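Local coordinates for protein (alpha-2u-globulin) (Rattus norvegicus, PDB 2A2U), which probably binds and carries small hydrophobic molecules, among them hyaline droplet inducers, inside the cavity of its lipocalin beta barrel, at residues 39-43 with 169-175; 44-50 with 131-136; 69-75 with 86-92. All blocks are in the same frame, centred on the assembly; numbering follows the deposited sequence.

Contact 1 of 3, residues 39-43 with 169-175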
loop_
_atom_site.group_PDB
_atom_site.type_symbol
_atom_site.label_atom_id
_atom_site.label_comp_id
_atom_site.label_asym_id
_atom_site.label_seq_id
_atom_site.Cartn_x
_atom_site.Cartn_y
_atom_site.Cartn_z
ATOM N N PHE A 39 -7.442 -17.204 -16.984
ATOM C CA PHE A 39 -8.447 -16.419 -17.693
ATOM C C PHE A 39 -9.748 -16.506 -16.933
ATOM O O PHE A 39 -10.015 -17.516 -16.287
ATOM C CB PHE A 39 -8.688 -16.985 -19.086
ATOM C CG PHE A 39 -7.514 -16.882 -19.990
ATOM C CD1 PHE A 39 -6.536 -17.864 -19.999
ATOM C CD2 PHE A 39 -7.387 -15.803 -20.845
ATOM C CE1 PHE A 39 -5.450 -17.770 -20.845
ATOM C CE2 PHE A 39 -6.303 -15.699 -21.699
ATOM C CZ PHE A 39 -5.331 -16.686 -21.696
ATOM N N SER A 40 -10.558 -15.454 -17.015
ATOM C CA SER A 40 -11.853 -15.425 -16.350
ATOM C C SER A 40 -12.856 -16.162 -17.217
ATOM O O SER A 40 -13.073 -15.788 -18.366
ATOM C CB SER A 40 -12.307 -13.984 -16.123
ATOM O OG SER A 40 -11.569 -13.406 -15.067
ATOM N N ILE A 41 -13.460 -17.208 -16.662
ATOM C CA ILE A 41 -14.425 -18.008 -17.396
ATOM C C ILE A 41 -15.871 -17.753 -16.954
ATOM O O ILE A 41 -16.715 -17.390 -17.773
ATOM C CB ILE A 41 -14.084 -19.514 -17.287
ATOM C CG1 ILE A 41 -12.587 -19.750 -17.549
ATOM C CG2 ILE A 41 -14.934 -20.318 -18.253
ATOM C CD1 ILE A 41 -12.065 -19.216 -18.880
ATOM N N VAL A 42 -16.156 -17.943 -15.668
ATOM C CA VAL A 42 -17.504 -17.740 -15.133
ATOM C C VAL A 42 -17.440 -17.061 -13.768
ATOM O O VAL A 42 -16.621 -17.428 -12.926
ATOM C CB VAL A 42 -18.247 -19.093 -14.960
ATOM C CG1 VAL A 42 -19.630 -18.872 -14.405
ATOM C CG2 VAL A 42 -18.329 -19.825 -16.278
ATOM N N VAL A 43 -18.269 -16.038 -13.577
ATOM C CA VAL A 43 -18.351 -15.317 -12.305
ATOM C C VAL A 43 -19.793 -15.418 -11.834
ATOM O O VAL A 43 -20.712 -15.381 -12.641
ATOM C CB VAL A 43 -17.973 -13.815 -12.432
ATOM C CG1 VAL A 43 -16.548 -13.670 -12.898
ATOM C CG2 VAL A 43 -18.902 -13.108 -13.387
ATOM N N ASP A 169 -21.422 -16.298 -17.598
ATOM C CA ASP A 169 -20.353 -16.888 -18.401
ATOM C C ASP A 169 -19.692 -15.763 -19.204
ATOM O O ASP A 169 -20.250 -15.281 -20.194
ATOM C CB ASP A 169 -20.934 -17.960 -19.336
ATOM C CG ASP A 169 -19.862 -18.721 -20.122
ATOM O OD1 ASP A 169 -18.690 -18.293 -20.149
ATOM O OD2 ASP A 169 -20.196 -19.762 -20.723
ATOM N N LEU A 170 -18.490 -15.371 -18.785
ATOM C CA LEU A 170 -17.762 -14.289 -19.434
ATOM C C LEU A 170 -17.091 -14.656 -20.746
ATOM O O LEU A 170 -16.607 -13.764 -21.445
ATOM C CB LEU A 170 -16.707 -13.710 -18.493
ATOM C CG LEU A 170 -17.126 -13.109 -17.157
ATOM C CD1 LEU A 170 -15.892 -12.626 -16.431
ATOM C CD2 LEU A 170 -18.082 -11.961 -17.375
ATOM N N THR A 171 -17.046 -15.946 -21.081
ATOM C CA THR A 171 -16.404 -16.380 -22.322
ATOM C C THR A 171 -17.093 -15.863 -23.572
ATOM O O THR A 171 -16.486 -15.791 -24.634
ATOM C CB THR A 171 -16.308 -17.902 -22.424
ATOM O OG1 THR A 171 -17.621 -18.468 -22.404
ATOM C CG2 THR A 171 -15.489 -18.455 -21.287
ATOM N N LYS A 172 -18.362 -15.514 -23.446
ATOM C CA LYS A 172 -19.093 -15.021 -24.576
ATOM C C LYS A 172 -18.956 -13.515 -24.819
ATOM O O LYS A 172 -19.108 -13.054 -25.951
ATOM C CB LYS A 172 -20.537 -15.453 -24.435
ATOM C CG LYS A 172 -20.810 -16.918 -24.537
ATOM C CD LYS A 172 -21.523 -17.595 -23.290
ATOM C CE LYS A 172 -22.396 -18.809 -23.761
ATOM N NZ LYS A 172 -23.587 -19.062 -22.921
ATOM N N THR A 173 -18.506 -12.798 -23.789
ATOM C CA THR A 173 -18.294 -11.349 -23.855
ATOM C C THR A 173 -16.834 -10.921 -24.075
ATOM O O THR A 173 -15.936 -11.757 -24.217
ATOM C CB THR A 173 -18.797 -10.646 -22.565
ATOM O OG1 THR A 173 -17.806 -10.745 -21.530
ATOM C CG2 THR A 173 -20.086 -11.291 -22.063
ATOM N N ASP A 174 -16.618 -9.606 -24.126
ATOM C CA ASP A 174 -15.277 -9.062 -24.306
ATOM C C ASP A 174 -14.581 -9.036 -22.968
ATOM O O ASP A 174 -14.944 -8.260 -22.081
ATOM C CB ASP A 174 -15.306 -7.636 -24.865
ATOM C CG ASP A 174 -13.926 -6.983 -24.867
ATOM O OD1 ASP A 174 -12.939 -7.670 -25.217
ATOM O OD2 ASP A 174 -13.822 -5.790 -24.514
ATOM N N ARG A 175 -13.574 -9.882 -22.833
ATOM C CA ARG A 175 -12.815 -9.950 -21.608
ATOM C C ARG A 175 -11.589 -9.073 -21.781
ATOM O O ARG A 175 -10.467 -9.453 -21.457
ATOM C CB ARG A 175 -12.457 -11.398 -21.319
ATOM C CG ARG A 175 -13.684 -12.207 -20.964
ATOM C CD ARG A 175 -13.353 -13.657 -20.745
ATOM N NE ARG A 175 -13.220 -14.378 -22.004
ATOM C CZ ARG A 175 -12.717 -15.601 -22.107
ATOM N NH1 ARG A 175 -12.290 -16.244 -21.022
ATOM N NH2 ARG A 175 -12.662 -16.194 -23.290
#
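A classic beta bulge, with Ile41 and Val42 both facing Leu138, is where the first barrel strand of this lipocalin meets an Asx turn spanning Asp169 to Thr171. Val42 and Asp169 form an antiparallel non-hydrogen-bonded pair, and next to it Leu170 N donates to Ile41 O at 2.9 Å. Asp169 itself closes the turn: OD1 takes both Thr171 OG1 (2.5 Å) and Thr171 N (3.0 Å), which come from the same face of the carboxylate. The carboxylate reaches them because CG stands anti to the backbone N, chi1 -175°; its other oxygen, OD2, is in a salt bridge with Lys150 of helix 147-158. With an alanine here, Thr171 N and OG1 would probably lose their common acceptor and Lys150 its counter-charge, leaving the turn freer to move. Thr171 turns its methyl CG2 onto Ile41 CG2 at 3.6 Å. Leu170 points its CD1 the other way, into Val43 CG1 (3.7 Å) and Ser40 CB. At the far end Arg175, its chain bent at chi3, brings NH1 to Ser40 O at 2.8 Å, from above the carbonyl plane; NH1 also donates to Lys143 O. Arg175 directly precedes Cys176, which is disulfide-bonded to Cys83. Two successive strand carbonyls, Ser40 O and Ile41 O, thus accept from near the two ends of 169-175, so the C-terminal tail is held by directional bonds as well as by apolar contact.

Contact 2 of 3, residues 44-50 with 131-136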
loop_
_atom_site.group_PDB
_atom_site.type_symbol
_atom_site.label_atom_id
_atom_site.label_comp_id
_atom_site.label_asym_id
_atom_site.label_seq_id
_atom_site.Cartn_x
_atom_site.Cartn_y
_atom_site.Cartn_z
ATOM N N ALA A 44 -19.996 -15.539 -10.530
ATOM C CA ALA A 44 -21.341 -15.657 -10.002
ATOM C C ALA A 44 -21.453 -14.969 -8.661
ATOM O O ALA A 44 -20.604 -15.155 -7.789
ATOM C CB ALA A 44 -21.705 -17.112 -9.860
ATOM N N SER A 45 -22.495 -14.160 -8.510
ATOM C CA SER A 45 -22.755 -13.443 -7.266
ATOM C C SER A 45 -24.230 -13.143 -7.194
ATOM O O SER A 45 -24.829 -12.803 -8.211
ATOM C CB SER A 45 -21.991 -12.119 -7.223
ATOM O OG SER A 45 -22.250 -11.428 -6.010
ATOM N N ASN A 46 -24.824 -13.273 -6.012
ATOM C CA ASN A 46 -26.242 -12.965 -5.877
ATOM C C ASN A 46 -26.452 -11.452 -5.965
ATOM O O ASN A 46 -27.540 -10.996 -6.326
ATOM C CB ASN A 46 -26.832 -13.563 -4.597
ATOM C CG ASN A 46 -27.583 -14.877 -4.856
ATOM O OD1 ASN A 46 -27.813 -15.259 -6.003
ATOM N ND2 ASN A 46 -27.974 -15.561 -3.790
ATOM N N LYS A 47 -25.396 -10.683 -5.665
ATOM C CA LYS A 47 -25.420 -9.216 -5.768
ATOM C C LYS A 47 -24.972 -8.943 -7.203
ATOM O O LYS A 47 -23.915 -8.358 -7.451
ATOM C CB LYS A 47 -24.460 -8.569 -4.758
ATOM C CG LYS A 47 -24.632 -7.050 -4.609
ATOM C CD LYS A 47 -24.448 -6.609 -3.154
ATOM C CE LYS A 47 -24.915 -5.171 -2.908
ATOM N NZ LYS A 47 -23.943 -4.116 -3.329
ATOM N N ARG A 48 -25.815 -9.391 -8.132
ATOM C CA ARG A 48 -25.611 -9.308 -9.572
ATOM C C ARG A 48 -25.057 -8.008 -10.139
ATOM O O ARG A 48 -24.343 -8.026 -11.141
ATOM C CB ARG A 48 -26.914 -9.656 -10.277
ATOM C CG ARG A 48 -26.741 -10.564 -11.463
ATOM C CD ARG A 48 -28.055 -10.737 -12.187
ATOM N NE ARG A 48 -27.943 -11.698 -13.276
ATOM C CZ ARG A 48 -27.345 -11.453 -14.438
ATOM N NH1 ARG A 48 -26.797 -10.268 -14.683
ATOM N NH2 ARG A 48 -27.291 -12.399 -15.363
ATOM N N GLU A 49 -25.397 -6.887 -9.514
ATOM C CA GLU A 49 -24.940 -5.566 -9.948
ATOM C C GLU A 49 -23.408 -5.508 -10.056
ATOM O O GLU A 49 -22.859 -4.847 -10.940
ATOM C CB GLU A 49 -25.443 -4.519 -8.947
ATOM C CG GLU A 49 -24.790 -3.152 -9.037
ATOM C CD GLU A 49 -24.970 -2.346 -7.764
ATOM O OE1 GLU A 49 -24.775 -2.903 -6.663
ATOM O OE2 GLU A 49 -25.291 -1.145 -7.859
ATOM N N LYS A 50 -22.742 -6.230 -9.158
ATOM C CA LYS A 50 -21.285 -6.296 -9.065
ATOM C C LYS A 50 -20.590 -7.036 -10.203
ATOM O O LYS A 50 -19.481 -6.673 -10.591
ATOM C CB LYS A 50 -20.892 -6.942 -7.736
ATOM C CG LYS A 50 -21.361 -6.188 -6.510
ATOM C CD LYS A 50 -20.562 -4.922 -6.342
ATOM C CE LYS A 50 -21.036 -4.124 -5.149
ATOM N NZ LYS A 50 -20.175 -2.932 -4.912
ATOM N N GLU A 131 -22.321 -3.801 4.911
ATOM C CA GLU A 131 -22.824 -4.877 4.052
ATOM C C GLU A 131 -21.790 -5.883 3.552
ATOM O O GLU A 131 -20.600 -5.581 3.434
ATOM C CB GLU A 131 -23.560 -4.297 2.848
ATOM C CG GLU A 131 -24.854 -3.597 3.193
ATOM C CD GLU A 131 -25.458 -2.889 2.004
ATOM O OE1 GLU A 131 -24.920 -3.006 0.883
ATOM O OE2 GLU A 131 -26.487 -2.210 2.183
ATOM N N THR A 132 -22.284 -7.077 3.229
ATOM C CA THR A 132 -21.465 -8.163 2.713
ATOM C C THR A 132 -22.151 -8.847 1.536
ATOM O O THR A 132 -23.341 -8.651 1.298
ATOM C CB THR A 132 -21.216 -9.254 3.768
ATOM O OG1 THR A 132 -22.457 -9.876 4.113
ATOM C CG2 THR A 132 -20.573 -8.679 5.012
ATOM N N PHE A 133 -21.379 -9.625 0.784
ATOM C CA PHE A 133 -21.896 -10.384 -0.347
ATOM C C PHE A 133 -20.885 -11.417 -0.794
ATOM O O PHE A 133 -19.683 -11.240 -0.618
ATOM C CB PHE A 133 -22.359 -9.483 -1.517
ATOM C CG PHE A 133 -21.247 -8.886 -2.344
ATOM C CD1 PHE A 133 -20.648 -9.616 -3.369
ATOM C CD2 PHE A 133 -20.828 -7.579 -2.128
ATOM C CE1 PHE A 133 -19.647 -9.052 -4.162
ATOM C CE2 PHE A 133 -19.832 -7.008 -2.914
ATOM C CZ PHE A 133 -19.242 -7.745 -3.931
ATOM N N GLN A 134 -21.396 -12.542 -1.279
ATOM C CA GLN A 134 -20.566 -13.629 -1.765
ATOM C C GLN A 134 -20.266 -13.450 -3.242
ATOM O O GLN A 134 -21.054 -12.869 -3.989
ATOM C CB GLN A 134 -21.266 -14.965 -1.573
ATOM C CG GLN A 134 -21.341 -15.442 -0.154
ATOM C CD GLN A 134 -21.829 -16.866 -0.089
ATOM O OE1 GLN A 134 -21.244 -17.756 -0.698
ATOM N NE2 GLN A 134 -22.925 -17.089 0.626
ATOM N N LEU A 135 -19.127 -13.988 -3.653
ATOM C CA LEU A 135 -18.687 -13.947 -5.038
ATOM C C LEU A 135 -17.926 -15.237 -5.316
ATOM O O LEU A 135 -17.107 -15.649 -4.509
ATOM C CB LEU A 135 -17.749 -12.774 -5.275
ATOM C CG LEU A 135 -17.202 -12.784 -6.698
ATOM C CD1 LEU A 135 -18.279 -12.329 -7.645
ATOM C CD2 LEU A 135 -16.032 -11.866 -6.801
ATOM N N MET A 136 -18.212 -15.882 -6.441
ATOM C CA MET A 136 -17.517 -17.108 -6.804
ATOM C C MET A 136 -17.031 -17.021 -8.231
ATOM O O MET A 136 -17.757 -16.582 -9.111
ATOM C CB MET A 136 -18.406 -18.327 -6.593
ATOM C CG MET A 136 -18.351 -18.807 -5.174
ATOM S SD MET A 136 -19.333 -20.236 -4.867
ATOM C CE MET A 136 -18.367 -21.484 -5.638
#
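Ala44 and Met136 form an antiparallel hydrogen-bonded pair, the last rung where the first strand leaves the barrel sheet. Each backbone N gives its hydrogen to the other residue's O at 2.8 Å, and Leu135 CA adds a CA-H...O contact to Ala44 O. From Ser45 on, a side chain takes over the bonding. Its OG, anti to the backbone N (chi1 180°), reaches across to Gln134 O at 2.8 Å, nearly along the C=O axis. Ser45 OG in turn accepts from Lys47 N at 3.3 Å, an ST turn, so the hydroxyl donates to the strand and accepts from its own loop. Ser45 CB meanwhile rests against Leu135 CD1.

The loop then turns back over Phe133, whose ring is the apolar floor of the contact. Lys50 lays CG over one ring face, 4.1 Å from the centroid, a CH-pi contact, while its ammonium goes on to a salt bridge with Asp104. The Lys47 side chain runs at about a right angle to that of Phe133, its CD 3.9 Å from Phe133 CD2. Its NZ makes a long ion pair with Glu49, and Glu131 OE1 lies 4.5 Å from that NZ, beyond a salt bridge. Within the loop, Lys50 N donates to Lys47 O at 3.0 Å. Asn46 OD1 accepts from Asn166 ND2 and Thr163 N, and Gln134 OE1 is bonded to His123.

Both lysines thus use their methylenes against an aromatic ring, while the ammonium of Lys50 is paired with Asp104 and that of Lys47 lies more loosely between Glu49 and Glu131. Gln134 O, a strand carbonyl turned to the loop, is taken by the Ser45 hydroxyl, a bond that probably fixes the start of the long loop which in lipocalins lies across the open end of the barrel.

Contact 3 of 3, residues 69-75 with 86-92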
loop_
_atom_site.group_PDB
_atom_site.type_symbol
_atom_site.label_atom_id
_atom_site.label_comp_id
_atom_site.label_asym_id
_atom_site.label_seq_id
_atom_site.Cartn_x
_atom_site.Cartn_y
_atom_site.Cartn_z
ATOM N N ASN A 69 4.155 -15.176 1.375
ATOM C CA ASN A 69 2.974 -15.050 2.233
ATOM C C ASN A 69 1.826 -14.318 1.523
ATOM O O ASN A 69 0.954 -13.747 2.173
ATOM C CB ASN A 69 3.310 -14.307 3.543
ATOM C CG ASN A 69 4.416 -14.977 4.345
ATOM O OD1 ASN A 69 4.325 -16.153 4.700
ATOM N ND2 ASN A 69 5.455 -14.210 4.666
ATOM N N SER A 70 1.817 -14.350 0.194
ATOM C CA SER A 70 0.779 -13.677 -0.569
ATOM C C SER A 70 0.678 -14.122 -2.038
ATOM O O SER A 70 1.476 -14.924 -2.524
ATOM C CB SER A 70 1.016 -12.175 -0.505
ATOM O OG SER A 70 2.296 -11.875 -1.024
ATOM N N LEU A 71 -0.323 -13.582 -2.726
ATOM C CA LEU A 71 -0.580 -13.854 -4.129
ATOM C C LEU A 71 -0.774 -12.530 -4.869
ATOM O O LEU A 71 -1.442 -11.638 -4.370
ATOM C CB LEU A 71 -1.859 -14.674 -4.278
ATOM C CG LEU A 71 -1.867 -16.109 -3.763
ATOM C CD1 LEU A 71 -3.285 -16.669 -3.868
ATOM C CD2 LEU A 71 -0.881 -16.963 -4.561
ATOM N N GLY A 72 -0.191 -12.405 -6.053
ATOM C CA GLY A 72 -0.359 -11.195 -6.827
ATOM C C GLY A 72 -1.328 -11.510 -7.938
ATOM O O GLY A 72 -1.273 -12.589 -8.500
ATOM N N PHE A 73 -2.213 -10.583 -8.262
ATOM C CA PHE A 73 -3.182 -10.798 -9.318
ATOM C C PHE A 73 -3.114 -9.672 -10.336
ATOM O O PHE A 73 -3.349 -8.514 -9.992
ATOM C CB PHE A 73 -4.600 -10.834 -8.743
ATOM C CG PHE A 73 -4.873 -12.008 -7.849
ATOM C CD1 PHE A 73 -4.513 -11.978 -6.508
ATOM C CD2 PHE A 73 -5.512 -13.143 -8.347
ATOM C CE1 PHE A 73 -4.778 -13.064 -5.675
ATOM C CE2 PHE A 73 -5.782 -14.235 -7.518
ATOM C CZ PHE A 73 -5.414 -14.191 -6.183
ATOM N N LYS A 74 -2.768 -9.998 -11.578
ATOM C CA LYS A 74 -2.739 -9.000 -12.640
ATOM C C LYS A 74 -3.974 -9.268 -13.475
ATOM O O LYS A 74 -4.124 -10.354 -14.014
ATOM C CB LYS A 74 -1.496 -9.139 -13.502
ATOM C CG LYS A 74 -1.455 -8.103 -14.578
ATOM C CD LYS A 74 -0.121 -8.073 -15.224
ATOM C CE LYS A 74 -0.285 -8.032 -16.717
ATOM N NZ LYS A 74 1.002 -7.819 -17.424
ATOM N N PHE A 75 -4.860 -8.290 -13.575
ATOM C CA PHE A 75 -6.102 -8.469 -14.317
ATOM C C PHE A 75 -6.551 -7.177 -14.978
ATOM O O PHE A 75 -6.005 -6.115 -14.705
ATOM C CB PHE A 75 -7.196 -8.919 -13.360
ATOM C CG PHE A 75 -7.507 -7.909 -12.300
ATOM C CD1 PHE A 75 -6.686 -7.784 -11.181
ATOM C CD2 PHE A 75 -8.588 -7.045 -12.435
ATOM C CE1 PHE A 75 -6.934 -6.809 -10.212
ATOM C CE2 PHE A 75 -8.847 -6.060 -11.468
ATOM C CZ PHE A 75 -8.015 -5.944 -10.356
ATOM N N LEU A 86 -4.677 -3.570 -13.973
ATOM C CA LEU A 86 -4.419 -3.459 -12.537
ATOM C C LEU A 86 -3.638 -4.645 -11.983
ATOM O O LEU A 86 -3.414 -5.621 -12.680
ATOM C CB LEU A 86 -5.739 -3.333 -11.772
ATOM C CG LEU A 86 -6.632 -2.133 -12.088
ATOM C CD1 LEU A 86 -7.878 -2.188 -11.228
ATOM C CD2 LEU A 86 -5.862 -0.851 -11.833
ATOM N N TYR A 87 -3.218 -4.544 -10.727
ATOM C CA TYR A 87 -2.475 -5.607 -10.059
ATOM C C TYR A 87 -2.674 -5.461 -8.558
ATOM O O TYR A 87 -2.317 -4.435 -7.985
ATOM C CB TYR A 87 -0.985 -5.515 -10.381
ATOM C CG TYR A 87 -0.174 -6.729 -9.933
ATOM C CD1 TYR A 87 0.206 -6.886 -8.593
ATOM C CD2 TYR A 87 0.173 -7.730 -10.838
ATOM C CE1 TYR A 87 0.917 -8.002 -8.167
ATOM C CE2 TYR A 87 0.885 -8.854 -10.427
ATOM C CZ TYR A 87 1.249 -8.988 -9.089
ATOM O OH TYR A 87 1.958 -10.105 -8.683
ATOM N N LEU A 88 -3.237 -6.487 -7.924
ATOM C CA LEU A 88 -3.494 -6.449 -6.490
ATOM C C LEU A 88 -2.771 -7.559 -5.769
ATOM O O LEU A 88 -2.591 -8.639 -6.308
ATOM C CB LEU A 88 -4.996 -6.582 -6.202
ATOM C CG LEU A 88 -5.938 -5.485 -6.697
ATOM C CD1 LEU A 88 -7.376 -5.849 -6.387
ATOM C CD2 LEU A 88 -5.577 -4.176 -6.041
ATOM N N VAL A 89 -2.346 -7.278 -4.546
ATOM C CA VAL A 89 -1.681 -8.276 -3.725
ATOM C C VAL A 89 -2.643 -8.695 -2.616
ATOM O O VAL A 89 -3.284 -7.858 -1.989
ATOM C CB VAL A 89 -0.375 -7.742 -3.115
ATOM C CG1 VAL A 89 0.196 -8.748 -2.136
ATOM C CG2 VAL A 89 0.639 -7.485 -4.210
ATOM N N ALA A 90 -2.786 -9.998 -2.431
ATOM C CA ALA A 90 -3.660 -10.552 -1.412
ATOM C C ALA A 90 -2.761 -11.235 -0.393
ATOM O O ALA A 90 -1.903 -12.014 -0.761
ATOM C CB ALA A 90 -4.624 -11.556 -2.040
ATOM N N TYR A 91 -2.969 -10.961 0.886
ATOM C CA TYR A 91 -2.140 -11.543 1.928
ATOM C C TYR A 91 -2.741 -12.734 2.619
ATOM O O TYR A 91 -3.942 -12.789 2.837
ATOM C CB TYR A 91 -1.855 -10.495 2.962
ATOM C CG TYR A 91 -1.215 -9.301 2.366
ATOM C CD1 TYR A 91 0.121 -9.332 1.982
ATOM C CD2 TYR A 91 -1.939 -8.143 2.167
ATOM C CE1 TYR A 91 0.728 -8.228 1.415
ATOM C CE2 TYR A 91 -1.354 -7.036 1.603
ATOM C CZ TYR A 91 -0.017 -7.083 1.225
ATOM O OH TYR A 91 0.566 -5.978 0.640
ATOM N N LYS A 92 -1.888 -13.671 3.002
ATOM C CA LYS A 92 -2.329 -14.873 3.691
ATOM C C LYS A 92 -2.626 -14.506 5.145
ATOM O O LYS A 92 -1.848 -13.796 5.771
ATOM C CB LYS A 92 -1.235 -15.939 3.614
ATOM C CG LYS A 92 -1.606 -17.259 4.239
ATOM C CD LYS A 92 -2.658 -18.010 3.448
ATOM C CE LYS A 92 -3.691 -18.620 4.381
ATOM N NZ LYS A 92 -3.071 -19.474 5.436
HETATM O O HOH W 1 0.753 -12.340 5.096
#
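Leu88 O is gripped from the facing strand by Phe73 N, which donates to it at 2.8 Å, and by Gly72 CA, whose CA-H...O contact measures 3.4 Å; the ring of Phe73 also turns its edge to this oxygen. Phe73 O answers in kind: Leu88 N donates to it at 2.9 Å, Tyr87 CA comes within 3.0 Å, and the ring of Tyr87 lies with one face over it. Similar pairs, Leu71 with Ala90 and Phe75 with Leu86, continue the ladder in both directions, and Lys92 N to Asn69 O adds a bond just before strand 70-78 begins.

The two faces of this hairpin differ. On the side of Phe73, Phe75, Leu86, Leu88 and Ala90 the contact is apolar. Phe75, with chi1 63° placing CG between its backbone N and carbonyl carbon, leans across toward the other strand: Leu86 CB sits over one ring face, 4.2 Å from the centroid, while Leu88 CG meets the ring edge. Phe73 CE1 touches Ala90 CB at 3.9 Å.

On the other side Tyr87 lies along the facing strand. Its CD2 presses on Lys74 CB at 3.4 Å, and its OH comes to 3.2 Å from Gly72 CA, an approach the missing side chain of the glycine permits. That hydroxyl is bonded to Asp65 of the same chain.

Strands 60-67 and 99-102 flank the pair in the sheet, and the apolar side is consistent with the lining of the barrel cavity. The Tyr87 and Lys74 side meets the third subunit: Tyr87 stacks on its Tyr87, and Lys74 NZ forms a salt bridge with Asp65 of that third subunit. At the start of strand 70-78, Asn69 OD1 accepts from Asn129 N of the second subunit.

All three contacts reach one curled antiparallel sheet, the lipocalin barrel. Contacts 1 and 2 follow each other along the chain: residues 39-43 run directly into 44-50, and their centres are 16 Å apart, one joining the C-terminal tail to the first strand and the other joining the start of the following loop to strand 131-140. Contact 3 lies about 20 Å from each, centre to centre, with nearest atoms about 6 Å from contact 1 and about 10 Å from contact 2. In sequence it nests inside the loop closed by contact 2, itself inside that closed by contact 1. The cavity probably lies within this curl, where small hydrophobic ligands would bind.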